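Local coordinates for folylpolyglutamate synthase protein FOLC (Mycobacterium tuberculosis, PDB 2VOS), which probably uses ATP to join glutamate to dihydropteroate and then to tetrahydrofolate and its polyglutamate derivatives, with magnesium as cofactor, at residues Gly74-Ala79 with Arg95-His100; Val78-Asp83 with Val333-Arg338; Ser66-Gly71 with Ile187-Ala192; Glu106-Asp111 with Ala157-Ala162. One frame throughout, in Å; residues are numbered along the deposited sequence.

Contact 1 of 4, residues Gly74-Ala79 with Arg95-His100; sequences GKTSVA and RTTSPH. With CO (cobalt (II) ion), chain E; ADP (adenosine-5'-diphosphate), chain B.
Thr76 and Ser98 meet through a cobalt ion, which lies between the start of helix 75-88 and the chain leaving strand 93-96. Gly74-Ser77 form the second half of the P-loop, whose backbone N-H groups cradle the phosphates of ADP. At the root of the Thr76 side chain, CB lies 3.3 Å from ADP O1B of the beta-phosphate. The methyl CG2 packs on the guanidinium of Arg338. Thr76 OG1 is turned beside the backbone N, anti to the carbonyl carbon (chi1 -72°), and there binds cobalt at 2.2 Å. Ser98 supplies not its hydroxyl but its carbonyl: Ser98 O reaches cobalt at 2.2 Å. ADP O1B, two waters and Glu174 complete the six ligands. The 3.0 Å between Thr76 OG1 and Ser98 O is thus the spacing of two ligands of one metal. Small beta-branched threonine suits this place, with one branch for the metal and one for packing. Lys75 bends at its last two torsions to bring NZ to ADP O3B at 2.8 Å, where its charge should offset that of the phosphate. Gly74, at positive phi, sits close to the adenine, and its bare CA suits that place. One turn further along the helix, the methyl CB of Ala79 touches Thr97 CG2 at 3.7 Å, an ordinary van der Waals contact that the short alanine suits. Arg95 CD comes within 3.6 Å of Ala79 O, while its guanidinium turns to a salt bridge with Asp83. Strand 93-96 runs between strands 108-110 and 170-174, and helix 75-88 rests on this sheet, with Ala79 also touching Val172.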
# COMPACT_ATOMS: atom_id res chain seq x y z
N GLY A 74 0.82 5.52 -0.62
CA GLY A 74 -0.29 5.63 0.32
C GLY A 74 -1.53 4.84 -0.11
O GLY A 74 -2.56 4.92 0.59
N LYS A 75 -1.50 4.10 -1.22
CA LYS A 75 -2.75 3.40 -1.60
C LYS A 75 -3.22 2.46 -0.49
O LYS A 75 -4.40 2.46 -0.11
CB LYS A 75 -2.70 2.56 -2.90
CG LYS A 75 -2.39 3.36 -4.24
CD LYS A 75 -2.38 2.41 -5.43
CE LYS A 75 -1.16 1.44 -5.39
NZ LYS A 75 0.16 2.17 -5.19
N THR A 76 -2.33 1.56 -0.08
CA THR A 76 -2.70 0.56 0.94
C THR A 76 -3.09 1.24 2.25
O THR A 76 -4.09 0.87 2.89
CB THR A 76 -1.56 -0.48 1.17
OG1 THR A 76 -1.55 -1.31 0.02
CG2 THR A 76 -1.93 -1.39 2.39
N SER A 77 -2.30 2.21 2.68
CA SER A 77 -2.63 2.89 3.93
C SER A 77 -4.01 3.59 3.84
O SER A 77 -4.83 3.55 4.78
CB SER A 77 -1.57 3.94 4.25
OG SER A 77 -0.36 3.36 4.70
N VAL A 78 -4.27 4.26 2.71
CA VAL A 78 -5.58 4.92 2.51
C VAL A 78 -6.68 3.88 2.48
O VAL A 78 -7.78 4.10 3.04
CB VAL A 78 -5.63 5.80 1.18
CG1 VAL A 78 -7.13 6.26 0.88
CG2 VAL A 78 -4.72 7.05 1.38
N ALA A 79 -6.44 2.73 1.82
CA ALA A 79 -7.47 1.67 1.74
C ALA A 79 -7.83 1.25 3.16
O ALA A 79 -8.99 1.07 3.48
CB ALA A 79 -6.96 0.47 0.97
N ARG A 95 -12.25 -5.55 1.75
CA ARG A 95 -11.15 -4.73 1.32
C ARG A 95 -10.12 -5.63 0.60
O ARG A 95 -9.75 -6.72 1.08
CB ARG A 95 -10.47 -4.03 2.52
CG ARG A 95 -9.14 -3.41 2.10
CD ARG A 95 -8.53 -2.51 3.20
NE ARG A 95 -8.70 -3.02 4.59
CZ ARG A 95 -7.90 -3.93 5.17
NH1 ARG A 95 -6.90 -4.52 4.46
NH2 ARG A 95 -8.09 -4.25 6.44
N THR A 96 -9.67 -5.17 -0.57
CA THR A 96 -8.64 -5.91 -1.25
C THR A 96 -7.48 -4.97 -1.43
O THR A 96 -7.63 -3.82 -1.89
CB THR A 96 -9.11 -6.66 -2.53
OG1 THR A 96 -8.00 -7.34 -3.11
CG2 THR A 96 -9.77 -5.75 -3.57
N THR A 97 -6.32 -5.41 -0.98
CA THR A 97 -5.11 -4.62 -1.05
C THR A 97 -3.96 -5.46 -1.63
O THR A 97 -4.09 -6.67 -1.78
CB THR A 97 -4.62 -4.11 0.34
OG1 THR A 97 -4.59 -5.22 1.26
CG2 THR A 97 -5.56 -2.98 0.91
N SER A 98 -2.87 -4.77 -2.00
CA SER A 98 -1.70 -5.41 -2.56
C SER A 98 -0.51 -4.45 -2.43
O SER A 98 -0.66 -3.22 -2.16
CB SER A 98 -1.93 -5.86 -4.00
OG SER A 98 -2.29 -4.72 -4.74
N PRO A 99 0.70 -5.04 -2.49
CA PRO A 99 0.90 -6.49 -2.45
C PRO A 99 0.65 -7.00 -0.99
O PRO A 99 0.40 -6.19 -0.12
CB PRO A 99 2.40 -6.68 -2.81
CG PRO A 99 2.99 -5.30 -2.93
CD PRO A 99 1.95 -4.26 -2.52
N HIS A 100 0.74 -8.29 -0.71
CA HIS A 100 0.75 -8.74 0.70
C HIS A 100 2.18 -8.66 1.29
O HIS A 100 3.20 -8.76 0.55
CB HIS A 100 0.16 -10.15 0.87
CG HIS A 100 0.97 -11.26 0.25
ND1 HIS A 100 0.70 -11.76 -1.01
CD2 HIS A 100 2.01 -11.99 0.73
CE1 HIS A 100 1.55 -12.75 -1.27
NE2 HIS A 100 2.36 -12.90 -0.23
CO CO E . -0.30 -1.08 -1.76
PB ADP B . 1.05 1.85 -1.75
O1B ADP B . -0.07 0.90 -1.42
O2B ADP B . 2.30 1.16 -2.20
O3B ADP B . 0.69 3.04 -2.59
PA ADP B . 1.47 2.14 1.17
O1A ADP B . 1.70 0.63 1.21
O2A ADP B . 0.56 2.91 2.11
O3A ADP B . 1.41 2.66 -0.38
O5' ADP B . 2.95 2.71 1.55
C5' ADP B . 4.18 2.21 1.03
C4' ADP B . 5.28 3.11 1.63
O4' ADP B . 5.12 4.46 1.10
C3' ADP B . 5.16 3.35 3.13
O3' ADP B . 6.03 2.51 3.86
C2' ADP B . 5.62 4.75 3.44
O2' ADP B . 7.09 4.72 3.39
C1' ADP B . 5.30 5.45 2.14
N9 ADP B . 4.04 6.23 2.10
C8 ADP B . 2.74 5.88 2.38
N7 ADP B . 1.90 6.93 2.13
C5 ADP B . 2.67 7.92 1.58
C6 ADP B . 2.45 9.27 1.06
N6 ADP B . 1.21 9.81 1.04
N1 ADP B . 3.53 9.94 0.65
C2 ADP B . 4.81 9.49 0.68
N3 ADP B . 5.11 8.24 1.13
C4 ADP B . 4.07 7.47 1.59
O HOH W 1 0.82 -1.07 -3.61
O HOH W 2 1.44 -1.45 -0.65

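Contact 2 of 4, residues Val78-Asp83 with Val333-Arg338; sequences VARMVD and VTSPGR. With ADP (adenosine-5'-diphosphate), chain B.
The helix that follows the P-loop meets, through Arg80 and Met81, the loop that leads from helix 323-331 into strand 340-343, an edge of the six-stranded sheet of the C-terminal half. The Arg80 chain bends at chi3 (69°) and lays the guanidinium across the loop. Arg80 NE donates to Thr334 O at 2.9 Å; the oxygen lies in the guanidinium plane, but the nitrogen stands well above the carbonyl plane instead of on a lone pair. NH2 points to Thr334 OG1, a bond left doubtful by the uncertain place of that oxygen, and it is also bonded to the main-chain oxygen of Gln487. Over one face of the guanidinium sits Pro336, its CD 3.4 Å from Arg80 CZ and offset toward the rim. A flat cation suits this spot, giving N-H groups to the edge and a surface to the proline ring. One residue on, Met81 (modelled as selenomethionine) sets CG against both methyls of Val333, the nearer being CG2 at 3.8 Å. The loop then closes in a type II turn, with Arg338 N bonded to Ser335 O and Gly337 taking the positive phi of the third position. The turn delivers Arg338 to the nucleotide: NE and NH2 each lie 2.8 Å from ADP O1A, and NH1 lies 2.7 Å from Pro336 O, a second anchor that limits rotation of the group. An arginine brought to the alpha-phosphate from the loop before the C-terminal sheet is consistent with the Mur ligase type of site, in which the nucleotide lies between the central and C-terminal domains.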
# COMPACT_ATOMS: atom_id res chain seq x y z
N VAL A 78 -4.27 4.26 2.71
CA VAL A 78 -5.58 4.92 2.51
C VAL A 78 -6.68 3.88 2.48
O VAL A 78 -7.78 4.10 3.04
CB VAL A 78 -5.63 5.80 1.18
CG1 VAL A 78 -7.13 6.26 0.88
CG2 VAL A 78 -4.72 7.05 1.38
N ALA A 79 -6.44 2.73 1.82
CA ALA A 79 -7.47 1.67 1.74
C ALA A 79 -7.83 1.25 3.16
O ALA A 79 -8.99 1.07 3.48
CB ALA A 79 -6.96 0.47 0.97
N ARG A 80 -6.82 1.02 3.99
CA ARG A 80 -7.09 0.58 5.38
C ARG A 80 -7.78 1.64 6.25
O ARG A 80 -8.56 1.25 7.14
CB ARG A 80 -5.83 0.12 6.07
CG ARG A 80 -5.22 -1.14 5.30
CD ARG A 80 -3.90 -1.55 5.99
NE ARG A 80 -4.09 -2.14 7.34
CZ ARG A 80 -4.27 -3.44 7.59
NH1 ARG A 80 -4.29 -4.35 6.61
NH2 ARG A 80 -4.43 -3.86 8.84
N MSE A 81 -7.50 2.92 6.02
CA MSE A 81 -8.17 4.04 6.68
C MSE A 81 -9.65 4.13 6.26
O MSE A 81 -10.51 4.23 7.11
CB MSE A 81 -7.48 5.35 6.35
CG MSE A 81 -6.17 5.48 7.17
SE MSE A 81 -5.15 6.93 6.36
CE MSE A 81 -3.63 6.94 7.52
N VAL A 82 -9.92 4.08 4.96
CA VAL A 82 -11.30 3.97 4.46
C VAL A 82 -12.04 2.82 5.11
O VAL A 82 -13.16 3.00 5.57
CB VAL A 82 -11.29 3.81 2.90
CG1 VAL A 82 -12.67 3.41 2.35
CG2 VAL A 82 -10.73 5.08 2.22
N ASP A 83 -11.45 1.62 5.15
CA ASP A 83 -12.06 0.47 5.79
C ASP A 83 -12.38 0.80 7.27
O ASP A 83 -13.51 0.59 7.80
CB ASP A 83 -11.08 -0.72 5.68
CG ASP A 83 -11.72 -2.05 6.07
OD1 ASP A 83 -12.81 -2.01 6.72
OD2 ASP A 83 -11.14 -3.13 5.75
N VAL A 333 -7.12 2.55 13.16
CA VAL A 333 -6.34 2.26 11.93
C VAL A 333 -5.08 1.50 12.27
O VAL A 333 -4.38 1.91 13.20
CB VAL A 333 -5.87 3.60 11.27
CG1 VAL A 333 -4.79 3.35 10.19
CG2 VAL A 333 -7.09 4.30 10.69
N THR A 334 -4.73 0.49 11.47
CA THR A 334 -3.35 -0.08 11.49
C THR A 334 -2.83 0.00 10.07
O THR A 334 -3.62 0.10 9.09
CB THR A 334 -3.28 -1.52 11.98
OG1 THR A 334 -4.14 -2.30 11.14
CG2 THR A 334 -3.76 -1.65 13.42
N SER A 335 -1.50 0.07 9.91
CA SER A 335 -0.94 -0.09 8.56
C SER A 335 0.38 -0.89 8.72
O SER A 335 1.45 -0.33 8.85
CB SER A 335 -0.71 1.26 7.88
OG SER A 335 -0.43 1.06 6.48
N PRO A 336 0.27 -2.21 8.80
CA PRO A 336 1.39 -3.07 9.08
C PRO A 336 2.49 -2.81 8.06
O PRO A 336 2.23 -2.54 6.90
CB PRO A 336 0.86 -4.47 8.91
CG PRO A 336 -0.72 -4.34 8.78
CD PRO A 336 -1.02 -2.92 8.56
N GLY A 337 3.72 -2.83 8.54
CA GLY A 337 4.88 -2.62 7.68
C GLY A 337 5.02 -1.21 7.16
O GLY A 337 5.85 -1.00 6.29
N ARG A 338 4.22 -0.23 7.64
CA ARG A 338 4.47 1.20 7.32
C ARG A 338 4.92 1.93 8.60
O ARG A 338 4.11 2.22 9.51
CB ARG A 338 3.24 1.91 6.71
CG ARG A 338 2.99 1.51 5.21
CD ARG A 338 2.90 0.01 5.06
NE ARG A 338 2.45 -0.43 3.73
CZ ARG A 338 2.25 -1.71 3.38
NH1 ARG A 338 2.47 -2.73 4.22
NH2 ARG A 338 1.85 -2.00 2.16
PB ADP B . 1.05 1.85 -1.75
O1B ADP B . -0.07 0.90 -1.42
O2B ADP B . 2.30 1.16 -2.20
O3B ADP B . 0.69 3.04 -2.59
PA ADP B . 1.47 2.14 1.17
O1A ADP B . 1.70 0.63 1.21
O2A ADP B . 0.56 2.91 2.11
O3A ADP B . 1.41 2.66 -0.38
O5' ADP B . 2.95 2.71 1.55
C5' ADP B . 4.18 2.21 1.03
C4' ADP B . 5.28 3.11 1.63
O4' ADP B . 5.12 4.46 1.10
C3' ADP B . 5.16 3.35 3.13
O3' ADP B . 6.03 2.51 3.86
C2' ADP B . 5.62 4.75 3.44
O2' ADP B . 7.09 4.72 3.39
C1' ADP B . 5.30 5.45 2.14
N9 ADP B . 4.04 6.23 2.10
C8 ADP B . 2.74 5.88 2.38
N7 ADP B . 1.90 6.93 2.13
C5 ADP B . 2.67 7.92 1.58
C6 ADP B . 2.45 9.27 1.06
N6 ADP B . 1.21 9.81 1.04
N1 ADP B . 3.53 9.94 0.65
C2 ADP B . 4.81 9.49 0.68
N3 ADP B . 5.11 8.24 1.13
C4 ADP B . 4.07 7.47 1.59

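Contact 3 of 4, residues Ser66-Gly71 with Ile187-Ala192; sequences SIHIAG and INAPVA
Strands 66-70 and 191-194 run parallel as neighbours in the central P-loop sheet, with Ile67 paired to Val191 and His68 to Ala192. Strand 66-70 leads directly into the phosphate-binding loop. The backbone bond across the pair runs from His68 N to Val191 O at 3.0 Å, and the same oxygen takes a CA-H contact from Ile67. Before Val191 the partner chain departs from strand form: Pro190 has no N-H to give, and Ser66 O is left buried without a hydrogen-bonding partner. Side chains alternate between the faces. On one, Ile67 CG2 and Val191 CG1 lie side by side at 4.1 Å, branched residues suited to a layer that also includes Val82 and Phe312. On the other, His68 stands with its ring anti to the backbone N (chi1 -162°), over the turn before Val191. Ala189 CB nestles against His68 CB at only 3.4 Å, a tight approach that the small methyl of alanine suits. The imidazole is held at both nitrogens: NE2 bonds to Thr184, and a water in the ring plane links ND1 to Ala189 N, 2.9 Å from each. Aliphatic Ile187 suits the ring's face, where a methyl can set its C-H groups against the pi cloud: its methyl CD1 stands 3.6 Å from the His68 ring centroid, 13° off the normal, in a CH-pi contact.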
# COMPACT_ATOMS: atom_id res chain seq x y z
N SER A 66 -18.22 0.23 -4.53
CA SER A 66 -16.81 0.19 -4.13
C SER A 66 -16.23 1.59 -4.04
O SER A 66 -16.69 2.52 -4.72
CB SER A 66 -15.93 -0.52 -5.20
OG SER A 66 -16.19 -1.94 -5.32
N ILE A 67 -15.18 1.71 -3.26
CA ILE A 67 -14.34 2.88 -3.29
C ILE A 67 -12.98 2.37 -3.79
O ILE A 67 -12.42 1.40 -3.22
CB ILE A 67 -14.18 3.45 -1.84
CG1 ILE A 67 -15.56 3.87 -1.28
CG2 ILE A 67 -13.14 4.60 -1.77
CD1 ILE A 67 -15.53 4.01 0.27
N HIS A 68 -12.48 3.00 -4.84
CA HIS A 68 -11.48 2.45 -5.72
C HIS A 68 -10.27 3.35 -5.63
O HIS A 68 -10.35 4.56 -5.81
CB HIS A 68 -12.04 2.36 -7.16
CG HIS A 68 -11.28 1.43 -8.06
ND1 HIS A 68 -11.55 1.30 -9.40
CD2 HIS A 68 -10.27 0.56 -7.79
CE1 HIS A 68 -10.75 0.39 -9.93
NE2 HIS A 68 -9.96 -0.08 -8.97
N ILE A 69 -9.10 2.78 -5.34
CA ILE A 69 -7.97 3.61 -4.98
C ILE A 69 -6.74 3.36 -5.86
O ILE A 69 -6.27 2.20 -5.97
CB ILE A 69 -7.58 3.36 -3.45
CG1 ILE A 69 -8.78 3.71 -2.53
CG2 ILE A 69 -6.33 4.09 -3.08
CD1 ILE A 69 -8.74 2.93 -1.17
N ALA A 70 -6.21 4.44 -6.47
CA ALA A 70 -4.99 4.36 -7.32
C ALA A 70 -4.04 5.41 -6.85
O ALA A 70 -4.39 6.26 -5.99
CB ALA A 70 -5.36 4.54 -8.79
N GLY A 71 -2.79 5.34 -7.32
CA GLY A 71 -1.82 6.37 -6.98
C GLY A 71 -0.48 5.70 -6.81
O GLY A 71 -0.38 4.49 -7.03
N ILE A 187 -15.27 -2.33 -12.01
CA ILE A 187 -16.24 -2.04 -10.97
C ILE A 187 -17.04 -0.72 -11.08
O ILE A 187 -18.09 -0.59 -10.36
CB ILE A 187 -15.62 -2.10 -9.59
CG1 ILE A 187 -14.35 -1.24 -9.51
CG2 ILE A 187 -15.31 -3.54 -9.29
CD1 ILE A 187 -13.70 -1.25 -8.05
N ASN A 188 -16.58 0.22 -11.94
CA ASN A 188 -17.32 1.45 -12.17
C ASN A 188 -17.56 2.13 -10.81
O ASN A 188 -18.66 2.51 -10.50
CB ASN A 188 -18.65 1.10 -12.86
CG ASN A 188 -19.39 2.31 -13.41
OD1 ASN A 188 -18.80 3.34 -13.73
ND2 ASN A 188 -20.70 2.18 -13.54
N ALA A 189 -16.51 2.30 -10.00
CA ALA A 189 -16.69 2.73 -8.63
C ALA A 189 -17.34 4.12 -8.53
O ALA A 189 -16.95 5.05 -9.27
CB ALA A 189 -15.39 2.70 -7.91
N PRO A 190 -18.29 4.27 -7.59
CA PRO A 190 -18.89 5.63 -7.42
C PRO A 190 -17.90 6.64 -6.76
O PRO A 190 -18.12 7.86 -6.81
CB PRO A 190 -20.09 5.37 -6.51
CG PRO A 190 -19.77 4.04 -5.78
CD PRO A 190 -18.94 3.24 -6.74
N VAL A 191 -16.84 6.13 -6.13
CA VAL A 191 -15.82 7.01 -5.57
C VAL A 191 -14.46 6.46 -6.03
O VAL A 191 -14.15 5.27 -5.81
CB VAL A 191 -15.81 7.04 -4.03
CG1 VAL A 191 -14.67 7.91 -3.57
CG2 VAL A 191 -17.14 7.63 -3.50
N ALA A 192 -13.68 7.29 -6.69
CA ALA A 192 -12.34 6.94 -7.16
C ALA A 192 -11.34 7.85 -6.44
O ALA A 192 -11.49 9.06 -6.41
CB ALA A 192 -12.24 7.15 -8.69
O HOH W 3 -18.78 -0.02 -7.56
O HOH W 4 -13.73 2.36 -10.96

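Contact 4 of 4, residues Glu106-Asp111 with Ala157-Ala162; sequences ERISID and AMAFAA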
# COMPACT_ATOMS: atom_id res chain seq x y z
N GLU A 106 -3.82 -11.65 3.33
CA GLU A 106 -3.92 -10.23 3.64
C GLU A 106 -4.64 -9.51 2.50
O GLU A 106 -5.09 -8.37 2.67
CB GLU A 106 -2.54 -9.58 3.73
CG GLU A 106 -1.75 -9.92 5.01
CD GLU A 106 -0.26 -9.63 4.78
OE1 GLU A 106 0.07 -8.56 4.21
OE2 GLU A 106 0.58 -10.51 5.11
N ARG A 107 -4.63 -10.12 1.33
CA ARG A 107 -5.18 -9.45 0.11
C ARG A 107 -6.70 -9.42 0.10
O ARG A 107 -7.26 -8.69 -0.69
CB ARG A 107 -4.76 -10.18 -1.16
CG ARG A 107 -3.21 -10.14 -1.31
CD ARG A 107 -2.71 -11.10 -2.39
NE ARG A 107 -1.28 -10.81 -2.66
CZ ARG A 107 -0.83 -9.93 -3.58
NH1 ARG A 107 -1.67 -9.22 -4.38
NH2 ARG A 107 0.50 -9.76 -3.71
N ILE A 108 -7.35 -10.22 0.95
CA ILE A 108 -8.82 -10.21 1.00
C ILE A 108 -9.24 -10.15 2.45
O ILE A 108 -9.04 -11.11 3.19
CB ILE A 108 -9.41 -11.50 0.35
CG1 ILE A 108 -8.78 -11.71 -1.05
CG2 ILE A 108 -11.00 -11.47 0.36
CD1 ILE A 108 -9.07 -13.11 -1.71
N SER A 109 -9.84 -9.02 2.84
CA SER A 109 -10.25 -8.80 4.19
C SER A 109 -11.73 -8.55 4.22
O SER A 109 -12.27 -7.94 3.29
CB SER A 109 -9.54 -7.57 4.78
OG SER A 109 -8.12 -7.81 4.82
N ILE A 110 -12.38 -9.04 5.26
CA ILE A 110 -13.84 -8.76 5.50
C ILE A 110 -13.93 -8.28 6.94
O ILE A 110 -13.23 -8.86 7.79
CB ILE A 110 -14.70 -10.07 5.39
CG1 ILE A 110 -14.54 -10.74 4.00
CG2 ILE A 110 -16.21 -9.77 5.79
CD1 ILE A 110 -15.10 -9.94 2.90
N ASP A 111 -14.67 -7.19 7.17
CA ASP A 111 -14.88 -6.63 8.49
C ASP A 111 -13.56 -6.15 9.06
O ASP A 111 -13.39 -6.21 10.26
CB ASP A 111 -15.46 -7.68 9.45
CG ASP A 111 -16.84 -8.21 9.01
OD1 ASP A 111 -17.73 -7.37 8.73
OD2 ASP A 111 -17.03 -9.46 8.98
N ALA A 157 -10.39 -11.70 -8.81
CA ALA A 157 -11.67 -12.36 -8.91
C ALA A 157 -12.06 -13.01 -7.59
O ALA A 157 -13.22 -12.97 -7.17
CB ALA A 157 -11.64 -13.41 -10.04
N MSE A 158 -11.09 -13.63 -6.94
CA MSE A 158 -11.34 -14.16 -5.60
C MSE A 158 -11.86 -13.10 -4.64
O MSE A 158 -12.82 -13.36 -3.88
CB MSE A 158 -10.06 -14.82 -5.04
CG MSE A 158 -9.71 -16.13 -5.73
SE MSE A 158 -7.89 -16.67 -5.16
CE MSE A 158 -8.15 -16.82 -3.25
N ALA A 159 -11.24 -11.91 -4.61
CA ALA A 159 -11.69 -10.88 -3.66
C ALA A 159 -13.18 -10.55 -3.99
O ALA A 159 -14.07 -10.46 -3.06
CB ALA A 159 -10.80 -9.63 -3.79
N PHE A 160 -13.46 -10.32 -5.27
CA PHE A 160 -14.81 -9.90 -5.67
C PHE A 160 -15.85 -10.97 -5.35
O PHE A 160 -16.96 -10.62 -4.95
CB PHE A 160 -14.90 -9.54 -7.18
CG PHE A 160 -14.13 -8.30 -7.57
CD1 PHE A 160 -14.03 -7.22 -6.68
CD2 PHE A 160 -13.53 -8.18 -8.82
CE1 PHE A 160 -13.33 -6.07 -7.00
CE2 PHE A 160 -12.85 -6.96 -9.18
CZ PHE A 160 -12.75 -5.92 -8.25
N ALA A 161 -15.50 -12.24 -5.57
CA ALA A 161 -16.41 -13.39 -5.24
C ALA A 161 -16.62 -13.42 -3.72
O ALA A 161 -17.73 -13.60 -3.20
CB ALA A 161 -15.77 -14.70 -5.71
N ALA A 162 -15.52 -13.28 -2.98
CA ALA A 162 -15.61 -13.40 -1.53
C ALA A 162 -16.47 -12.23 -1.00
O ALA A 162 -17.21 -12.39 0.00
CB ALA A 162 -14.20 -13.31 -0.92
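Ile108 packs on Met158, Ala159 and Ala162, so that one branched side chain joins strand 108-110 to helix 151-165. The apolar contacts come first. The longer arm of Ile108 runs over Ala159 to Met158, with CG1 4.0 Å from Ala159 CB and CD1 3.9 Å from Met158 CB; the methyl CG2 meets Ala162 CB at 3.9 Å. With chi1 at -50°, CG1 stands beside the backbone N and CG2 opposite to it, which spreads the two branches along the helix surface. Met158, a selenomethionine, crosses the isoleucine at about a right angle, and a bend at its last torsion brings CE back to 4.1 Å from Ile108 CD1. Alanines suit the helix face here because they let the main chain come near: Ile108 CD1 is 3.8 Å from Ala159 N, a van der Waals contact with backbone already used by the helix. Ile110 adds a looser touch, its CD1 4.3 Å from Ala162 O. Polar interactions serve each segment separately. In the helix, Ala162 N bonds to Met158 O at 2.8 Å, while the strand spends its backbone on its sheet neighbours, Ser109 pairing with Arg95 and Ile108 with Ile115. Asp111 forms a salt bridge with Arg92. The short helix segment runs almost parallel to strand 108-110, 15° between directions and 8.9 Å between axes, as a helix laid on a sheet. Behind it Met158 leans on helix 117-140 and Ala157 on helices 48-56 and 117-140, while Phe163 of the same helix also packs on Ile108 and Ile110.

In the fold
All four contacts are buried, yet their chemistry changes with place. Contacts 1 and 2 share helix 75-88 and the ADP, their centres about 7 Å apart, and both are rich in charge: metal and phosphate ligation in the first, guanidinium bonds to the loop after helix 323-331 in the second. The Arg95-Asp83 salt bridge and a Ser77-Ser335 hydrogen bond tie them together. Contacts 3 and 4 lie farther from the chain's centre. Contact 3 pairs strands within the sheet, while contact 4 is an apolar helix-on-sheet joint. Contacts 1, 3 and 4 use this sheet; Ile69 packs against Ala79, and Ile187 touches Phe160.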